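Local coordinates for receptor-like protein kinase ANXUR1 (Arabidopsis thaliana, PDB 6FIG) that probably serves as a cell-surface receptor kinase in plant reproduction, its ectodomain carrying the malectin-like fold, at residues A55-A60 against T86-S91; Q160-F165 against P241-P246; P351-F354 against Y359-S362. All coordinates share one frame; numbering follows the deposited sequence.

Interaction 1 of 3, residues A55-A60 against T86-S91; sequences ARIFTA and TGLNIS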
loop_
_atom_site.group_PDB
_atom_site.type_symbol
_atom_site.label_atom_id
_atom_site.label_comp_id
_atom_site.label_asym_id
_atom_site.label_seq_id
_atom_site.Cartn_x
_atom_site.Cartn_y
_atom_site.Cartn_z
ATOM N N ALA A 55 -23.477 2.540 -9.351
ATOM C CA ALA A 55 -23.276 3.956 -9.584
ATOM C C ALA A 55 -24.081 4.761 -8.608
ATOM O O ALA A 55 -25.008 4.259 -7.979
ATOM C CB ALA A 55 -23.657 4.318 -11.015
ATOM N N ARG A 56 -23.693 6.019 -8.473
ATOM C CA ARG A 56 -24.546 7.020 -7.882
ATOM C C ARG A 56 -25.016 7.904 -9.039
ATOM O O ARG A 56 -24.220 8.258 -9.902
ATOM C CB ARG A 56 -23.768 7.833 -6.856
ATOM C CG ARG A 56 -24.650 8.788 -6.084
ATOM C CD ARG A 56 -23.959 9.374 -4.879
ATOM N NE ARG A 56 -23.702 8.365 -3.854
ATOM C CZ ARG A 56 -24.593 7.869 -3.000
ATOM N NH1 ARG A 56 -25.871 8.250 -3.011
ATOM N NH2 ARG A 56 -24.183 6.961 -2.117
ATOM N N ILE A 57 -26.288 8.283 -9.021
ATOM C CA ILE A 57 -26.907 9.061 -10.091
ATOM C C ILE A 57 -27.325 10.421 -9.510
ATOM O O ILE A 57 -27.975 10.467 -8.466
ATOM C CB ILE A 57 -28.164 8.359 -10.642
ATOM C CG1 ILE A 57 -27.897 6.873 -10.970
ATOM C CG2 ILE A 57 -28.679 9.079 -11.888
ATOM C CD1 ILE A 57 -26.851 6.624 -12.026
ATOM N N PHE A 58 -26.930 11.504 -10.189
ATOM C CA PHE A 58 -27.235 12.875 -9.787
ATOM C C PHE A 58 -28.122 13.528 -10.835
ATOM O O PHE A 58 -27.733 13.635 -11.993
ATOM C CB PHE A 58 -25.950 13.714 -9.645
ATOM C CG PHE A 58 -24.917 13.115 -8.740
ATOM C CD1 PHE A 58 -25.179 12.974 -7.393
ATOM C CD2 PHE A 58 -23.676 12.720 -9.240
ATOM C CE1 PHE A 58 -24.225 12.448 -6.535
ATOM C CE2 PHE A 58 -22.717 12.182 -8.383
ATOM C CZ PHE A 58 -23.003 12.044 -7.036
ATOM N N THR A 59 -29.305 13.988 -10.432
ATOM C CA THR A 59 -30.185 14.739 -11.352
ATOM C C THR A 59 -30.171 16.243 -11.100
ATOM O O THR A 59 -30.902 16.986 -11.742
ATOM C CB THR A 59 -31.612 14.197 -11.320
ATOM O OG1 THR A 59 -32.129 14.330 -9.996
ATOM C CG2 THR A 59 -31.618 12.738 -11.722
ATOM N N ALA A 60 -29.328 16.659 -10.166
ATOM C CA ALA A 60 -29.037 18.063 -9.898
ATOM C C ALA A 60 -27.623 18.082 -9.301
ATOM O O ALA A 60 -27.058 17.018 -9.023
ATOM C CB ALA A 60 -30.082 18.656 -8.947
ATOM N N THR A 86 -31.551 2.993 -13.328
ATOM C CA THR A 86 -32.887 3.440 -12.868
ATOM C C THR A 86 -33.806 3.898 -14.012
ATOM O O THR A 86 -34.524 4.896 -13.895
ATOM C CB THR A 86 -32.749 4.516 -11.765
ATOM O OG1 THR A 86 -32.018 5.654 -12.254
ATOM C CG2 THR A 86 -31.966 3.939 -10.586
ATOM N N GLY A 87 -33.776 3.148 -15.115
ATOM C CA GLY A 87 -34.581 3.448 -16.301
ATOM C C GLY A 87 -34.170 4.653 -17.139
ATOM O O GLY A 87 -34.846 4.969 -18.116
ATOM N N LEU A 88 -33.068 5.325 -16.791
ATOM C CA LEU A 88 -32.656 6.523 -17.520
ATOM C C LEU A 88 -31.914 6.133 -18.795
ATOM O O LEU A 88 -31.293 5.088 -18.847
ATOM C CB LEU A 88 -31.772 7.423 -16.651
ATOM C CG LEU A 88 -32.406 8.024 -15.397
ATOM C CD1 LEU A 88 -31.351 8.726 -14.561
ATOM C CD2 LEU A 88 -33.533 8.985 -15.771
ATOM N N ASN A 89 -32.001 6.990 -19.807
ATOM C CA ASN A 89 -31.322 6.803 -21.091
ATOM C C ASN A 89 -29.926 7.401 -20.930
ATOM O O ASN A 89 -29.792 8.617 -20.843
ATOM C CB ASN A 89 -32.119 7.506 -22.218
ATOM C CG ASN A 89 -31.524 7.298 -23.614
ATOM O OD1 ASN A 89 -30.361 6.958 -23.772
ATOM N ND2 ASN A 89 -32.350 7.513 -24.643
ATOM N N ILE A 90 -28.898 6.553 -20.916
ATOM C CA ILE A 90 -27.501 7.005 -20.756
ATOM C C ILE A 90 -27.051 8.016 -21.825
ATOM O O ILE A 90 -26.170 8.822 -21.567
ATOM C CB ILE A 90 -26.525 5.796 -20.688
ATOM C CG1 ILE A 90 -25.201 6.167 -20.001
ATOM C CG2 ILE A 90 -26.294 5.183 -22.067
ATOM C CD1 ILE A 90 -25.337 6.549 -18.546
ATOM N N SER A 91 -27.659 7.989 -23.011
ATOM C CA SER A 91 -27.387 9.005 -24.042
ATOM C C SER A 91 -27.783 10.436 -23.650
ATOM O O SER A 91 -27.331 11.383 -24.288
ATOM C CB SER A 91 -28.069 8.642 -25.367
ATOM O OG SER A 91 -27.538 7.436 -25.880
#

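Interaction 2 of 3, residues Q160-F165 against P241-P246; sequences QMPELF and PVSIAP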
loop_
_atom_site.group_PDB
_atom_site.type_symbol
_atom_site.label_atom_id
_atom_site.label_comp_id
_atom_site.label_asym_id
_atom_site.label_seq_id
_atom_site.Cartn_x
_atom_site.Cartn_y
_atom_site.Cartn_z
ATOM N N GLN A 160 -2.743 10.435 -2.459
ATOM C CA GLN A 160 -1.614 11.349 -2.282
ATOM C C GLN A 160 -0.411 10.846 -3.084
ATOM O O GLN A 160 -0.112 9.651 -3.065
ATOM C CB GLN A 160 -1.228 11.461 -0.812
ATOM C CG GLN A 160 -0.290 12.611 -0.540
ATOM C CD GLN A 160 0.071 12.728 0.909
ATOM O OE1 GLN A 160 -0.799 12.983 1.754
ATOM N NE2 GLN A 160 1.353 12.562 1.210
ATOM N N MET A 161 0.277 11.737 -3.805
ATOM C CA MET A 161 1.414 11.328 -4.637
ATOM C C MET A 161 2.554 12.305 -4.480
ATOM O O MET A 161 2.349 13.442 -4.131
ATOM C CB MET A 161 1.032 11.172 -6.102
ATOM C CG MET A 161 0.672 12.476 -6.781
ATOM S SD MET A 161 0.340 12.292 -8.510
ATOM C CE MET A 161 1.978 12.035 -9.161
ATOM N N PRO A 162 3.784 11.846 -4.714
ATOM C CA PRO A 162 4.903 12.778 -4.715
ATOM C C PRO A 162 4.861 13.768 -5.898
ATOM O O PRO A 162 4.099 13.611 -6.864
ATOM C CB PRO A 162 6.144 11.853 -4.863
ATOM C CG PRO A 162 5.649 10.474 -4.586
ATOM C CD PRO A 162 4.210 10.462 -4.995
ATOM N N GLU A 163 5.697 14.791 -5.779
ATOM C CA GLU A 163 5.849 15.771 -6.853
ATOM C C GLU A 163 6.722 15.199 -7.958
ATOM O O GLU A 163 7.927 15.413 -7.995
ATOM C CB GLU A 163 6.440 17.069 -6.306
ATOM C CG GLU A 163 5.511 17.765 -5.331
ATOM C CD GLU A 163 4.320 18.459 -5.981
ATOM O OE1 GLU A 163 4.165 18.468 -7.223
ATOM O OE2 GLU A 163 3.524 19.025 -5.207
ATOM N N LEU A 164 6.093 14.463 -8.859
ATOM C CA LEU A 164 6.824 13.725 -9.879
ATOM C C LEU A 164 7.006 14.529 -11.160
ATOM O O LEU A 164 7.552 13.993 -12.128
ATOM C CB LEU A 164 6.117 12.420 -10.197
ATOM C CG LEU A 164 6.117 11.439 -9.008
ATOM C CD1 LEU A 164 5.409 10.167 -9.443
ATOM C CD2 LEU A 164 7.507 11.156 -8.501
ATOM N N PHE A 165 6.560 15.794 -11.164
ATOM C CA PHE A 165 6.586 16.650 -12.357
ATOM C C PHE A 165 7.455 17.861 -12.097
ATOM O O PHE A 165 7.429 18.446 -11.028
ATOM C CB PHE A 165 5.171 17.102 -12.715
ATOM C CG PHE A 165 4.224 15.949 -12.925
ATOM C CD1 PHE A 165 4.315 15.179 -14.073
ATOM C CD2 PHE A 165 3.322 15.586 -11.941
ATOM C CE1 PHE A 165 3.454 14.092 -14.275
ATOM C CE2 PHE A 165 2.462 14.516 -12.123
ATOM C CZ PHE A 165 2.534 13.754 -13.286
ATOM N N PRO A 241 13.623 8.825 -8.108
ATOM C CA PRO A 241 12.643 8.187 -7.243
ATOM C C PRO A 241 12.027 6.939 -7.857
ATOM O O PRO A 241 11.659 6.944 -9.021
ATOM C CB PRO A 241 11.561 9.276 -7.058
ATOM C CG PRO A 241 12.309 10.555 -7.277
ATOM C CD PRO A 241 13.289 10.243 -8.360
ATOM N N VAL A 242 11.893 5.881 -7.054
ATOM C CA VAL A 242 11.263 4.658 -7.557
ATOM C C VAL A 242 9.807 4.883 -7.935
ATOM O O VAL A 242 9.292 4.178 -8.786
ATOM C CB VAL A 242 11.399 3.422 -6.606
ATOM C CG1 VAL A 242 12.868 3.101 -6.369
ATOM C CG2 VAL A 242 10.632 3.577 -5.334
ATOM N N SER A 243 9.153 5.893 -7.334
ATOM C CA SER A 243 7.788 6.266 -7.700
ATOM C C SER A 243 7.619 6.729 -9.137
ATOM O O SER A 243 6.494 6.760 -9.646
ATOM C CB SER A 243 7.239 7.384 -6.796
ATOM O OG SER A 243 7.206 6.978 -5.458
ATOM N N ILE A 244 8.720 7.103 -9.821
ATOM C CA ILE A 244 8.609 7.532 -11.204
ATOM C C ILE A 244 7.983 6.439 -12.068
ATOM O O ILE A 244 7.076 6.697 -12.840
ATOM C CB ILE A 244 9.975 7.998 -11.766
ATOM C CG1 ILE A 244 10.354 9.370 -11.166
ATOM C CG2 ILE A 244 9.990 8.023 -13.266
ATOM C CD1 ILE A 244 9.530 10.551 -11.672
ATOM N N ALA A 245 8.462 5.209 -11.906
ATOM C CA ALA A 245 7.924 4.075 -12.680
ATOM C C ALA A 245 8.493 2.794 -12.086
ATOM O O ALA A 245 9.617 2.796 -11.590
ATOM C CB ALA A 245 8.317 4.176 -14.138
ATOM N N PRO A 246 7.725 1.704 -12.136
ATOM C CA PRO A 246 8.196 0.455 -11.583
ATOM C C PRO A 246 9.292 -0.204 -12.402
ATOM O O PRO A 246 9.462 0.060 -13.612
ATOM C CB PRO A 246 6.933 -0.423 -11.567
ATOM C CG PRO A 246 6.100 0.119 -12.650
ATOM C CD PRO A 246 6.364 1.591 -12.672
#

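Interaction 3 of 3, residues P351-F354 against Y359-S362; sequences PSTF and YYDS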
loop_
_atom_site.group_PDB
_atom_site.type_symbol
_atom_site.label_atom_id
_atom_site.label_comp_id
_atom_site.label_asym_id
_atom_site.label_seq_id
_atom_site.Cartn_x
_atom_site.Cartn_y
_atom_site.Cartn_z
ATOM N N PRO A 351 17.564 5.900 -36.199
ATOM C CA PRO A 351 18.953 6.056 -35.762
ATOM C C PRO A 351 19.569 7.367 -36.241
ATOM O O PRO A 351 19.209 7.880 -37.301
ATOM C CB PRO A 351 19.679 4.879 -36.453
ATOM C CG PRO A 351 18.590 3.944 -36.851
ATOM C CD PRO A 351 17.440 4.815 -37.185
ATOM N N SER A 352 20.515 7.868 -35.451
ATOM C CA SER A 352 21.325 9.005 -35.856
ATOM C C SER A 352 22.599 8.462 -36.492
ATOM O O SER A 352 23.134 7.428 -36.073
ATOM C CB SER A 352 21.688 9.862 -34.644
ATOM O OG SER A 352 22.602 10.896 -34.996
ATOM N N THR A 353 23.093 9.175 -37.491
ATOM C CA THR A 353 24.417 8.888 -38.020
ATOM C C THR A 353 25.504 9.753 -37.368
ATOM O O THR A 353 26.705 9.565 -37.659
ATOM C CB THR A 353 24.464 9.068 -39.542
ATOM O OG1 THR A 353 24.003 10.381 -39.879
ATOM C CG2 THR A 353 23.594 8.010 -40.221
ATOM N N PHE A 354 25.100 10.708 -36.532
ATOM C CA PHE A 354 26.045 11.636 -35.936
ATOM C C PHE A 354 27.039 10.906 -35.037
ATOM O O PHE A 354 26.643 10.134 -34.176
ATOM C CB PHE A 354 25.323 12.712 -35.137
ATOM C CG PHE A 354 26.255 13.709 -34.503
ATOM C CD1 PHE A 354 26.527 13.649 -33.138
ATOM C CD2 PHE A 354 26.890 14.675 -35.282
ATOM C CE1 PHE A 354 27.411 14.557 -32.558
ATOM C CE2 PHE A 354 27.772 15.588 -34.706
ATOM C CZ PHE A 354 28.022 15.529 -33.342
ATOM N N TYR A 359 26.192 0.929 -33.561
ATOM C CA TYR A 359 24.998 0.379 -34.160
ATOM C C TYR A 359 24.117 1.513 -34.649
ATOM O O TYR A 359 24.290 2.672 -34.246
ATOM C CB TYR A 359 24.216 -0.445 -33.127
ATOM C CG TYR A 359 24.986 -1.614 -32.579
ATOM C CD1 TYR A 359 25.104 -2.785 -33.314
ATOM C CD2 TYR A 359 25.603 -1.558 -31.315
ATOM C CE1 TYR A 359 25.827 -3.866 -32.828
ATOM C CE2 TYR A 359 26.314 -2.643 -30.809
ATOM C CZ TYR A 359 26.419 -3.797 -31.570
ATOM O OH TYR A 359 27.117 -4.907 -31.127
ATOM N N TYR A 360 23.156 1.167 -35.490
ATOM C CA TYR A 360 22.146 2.098 -35.972
ATOM C C TYR A 360 20.794 1.566 -35.518
ATOM O O TYR A 360 20.219 0.692 -36.150
ATOM C CB TYR A 360 22.226 2.264 -37.476
ATOM C CG TYR A 360 23.543 2.866 -37.901
ATOM C CD1 TYR A 360 23.790 4.223 -37.707
ATOM C CD2 TYR A 360 24.553 2.083 -38.458
ATOM C CE1 TYR A 360 24.997 4.790 -38.079
ATOM C CE2 TYR A 360 25.764 2.656 -38.841
ATOM C CZ TYR A 360 25.965 4.013 -38.627
ATOM O OH TYR A 360 27.162 4.598 -38.984
ATOM N N ASP A 361 20.331 2.079 -34.385
ATOM C CA ASP A 361 19.137 1.538 -33.711
ATOM C C ASP A 361 18.543 2.633 -32.843
ATOM O O ASP A 361 19.118 3.716 -32.686
ATOM C CB ASP A 361 19.561 0.317 -32.867
ATOM C CG ASP A 361 18.394 -0.647 -32.514
ATOM O OD1 ASP A 361 17.258 -0.464 -32.977
ATOM O OD2 ASP A 361 18.666 -1.610 -31.744
ATOM N N SER A 362 17.371 2.346 -32.293
ATOM C CA SER A 362 16.726 3.234 -31.329
ATOM C C SER A 362 15.909 2.366 -30.385
ATOM O O SER A 362 15.577 1.232 -30.708
ATOM C CB SER A 362 15.830 4.241 -32.031
ATOM O OG SER A 362 14.790 3.598 -32.745
HETATM O O HOH W 1 27.522 7.298 -39.053
#

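Interaction 1 of 3, residues A55-A60 against T86-S91
Leu-88, which meets Ile-57 across this contact, is followed directly by an Asx turn that contains the shortest polar bond here: Ser-91 N donates to Asn-89 OD1 over 3.0 Å. The donor lies above the carbonyl plane of the amide, 35° out of it, and the N-H...O angle of 141° shows that the bond is bent. Asn-89 has CG anti to its own backbone N (chi1 -177°), which puts OD1 within bonding distance of Ser-91 N, at the 3-10 segment that begins at Ile-90 and continues beyond Ser-91. The setting is a beta sandwich of the malectin-like domain. Residues 55-58 belong to strand 54-58, which runs between strands 35-38 and 151-161, antiparallel to both, while 86-91 is a loop leading from strand 73-80 to strand 95-99.

No hydrogen bond joins the two segments, and the contact is small, burying 102 Å² in total. Ile-57 points from the strand toward the loop and packs on Ala-37, Phe-152 and Tyr-85 as well as on Leu-88. The side chains of Ile-57 and Leu-88 run past each other in opposite directions rather than meeting head on. Thr-86 sits at the margin, its OG1 4.5 Å from Ile-57 CG1, too far for more than loose contact, and Thr-86 also touches Ile-35 and Ala-37. Arg-56 takes no part here and forms a salt bridge with Asp-25, while Phe-58 meets the ring of Phe-140. Just before the segment, Thr-54 belongs to a calcium site, and the bound calcium lies about 10 Å from the Ile-57 side chain. The one apolar side-chain pair between the segments is the branch methyl Ile-57 CG2 and Leu-88 CD1, 3.8 Å apart.

Interaction 2 of 3, residues Q160-F165 against P241-P246
The flat group in this contact is the peptide carbonyl of Ser-243, whose O lies 3.6 Å from Leu-164 CD1; the puckered ring of Pro-162 touches the same serine through its CG, 4.1 Å from Ser-243 CB. No aromatic ring joins the two segments; Phe-165, next to Leu-164, instead meets Phe-370 edge to face. Leu-164 is the centre of the contact. Its two methyls divide the work: CD1 lies against the Ser-243 carbonyl, while CD2 touches Ile-244 CD1 at 3.8 Å and approaches Ser-243 CB. A chi1 of -66° carries CG toward residues 243-244, and chi2 near 180° sets the two methyls; the Leu-164 and Ile-244 side chains pass each other in opposite directions. Residues 242-244 have helical backbone angles, and Ile-244 N donates to Pro-241 O (3.1 Å), a compact turn just before helix 247-250.

The contact joins the exit of strand 151-161 to that turn, probably at the junction of the two tandem malectin-like lobes. In the conformer given, Ser-243 OG bonds Asp-134 of the second subunit of the assembly. No hydrogen bond crosses between the segments: the fit is van der Waals, largely of aliphatic groups against a serine and its carbonyl. The carbonyl oxygens of Leu-164 and Ser-243 are paid for by Arg-283 and Arg-209, so burying this junction need not leave those two oxygens without donors.

Interaction 3 of 3, residues P351-F354 against Y359-S362
Pro-351 lies against the peptide bond that joins Tyr-360 to Asp-361: its CG is 3.5 Å from Tyr-360 C, and its CB is equally close to Asp-361 N. The same CB lies 3.8 Å from Tyr-360 CB. Farther along, the Tyr-360 ring turns one edge to the Ser-352 carbonyl, with Ser-352 O in its plane 3.7 Å from CD1. That oxygen is buried and has no hydrogen-bond partner in the model. Thr-353 CG2 approaches Tyr-360 CE1 obliquely.

One water bridges the segments, donating to Thr-353 O (2.8 Å) and bonded to Tyr-360 OH (2.7 Å). The tyrosine reaches it because CG stands anti to the carbonyl carbon (chi1 -63°). Behind this shell, Phe-354 N donates to Ser-352 OG (2.9 Å), an ST turn that bends the 351-354 segment. Asn-263 ND2 holds Tyr-360 O, and Gly-257 N binds Asp-361 OD1.

Pro-351 also packs on helix 260-264, and its side chain lies about 6 Å from a bound N-acetylglucosamine. The arrangement is a loop crossing from strand 344-351 to strand 363-372, linking separate sheets of the malectin-like beta sandwich.

Overall arrangement
Interaction 2 is the buried contact, its centre about 13 Å from the chain centre, whereas interactions 1 and 3 are partly buried and lie on opposite sides of that centre, their own centres about 55 Å apart. Interactions 1 and 2 reach neighbouring strands, 54-58 and 151-161, yet their nearest atoms stay about 21 Å apart. None of the three has a direct hydrogen bond between its segments. Interaction 1 is a slight aliphatic touch and interaction 2 a broader leucine-centred fit that also meets the second subunit. Interaction 3, near a glycan, packs proline against a peptide and adds a bridging water; its segments are only five residues apart along the chain.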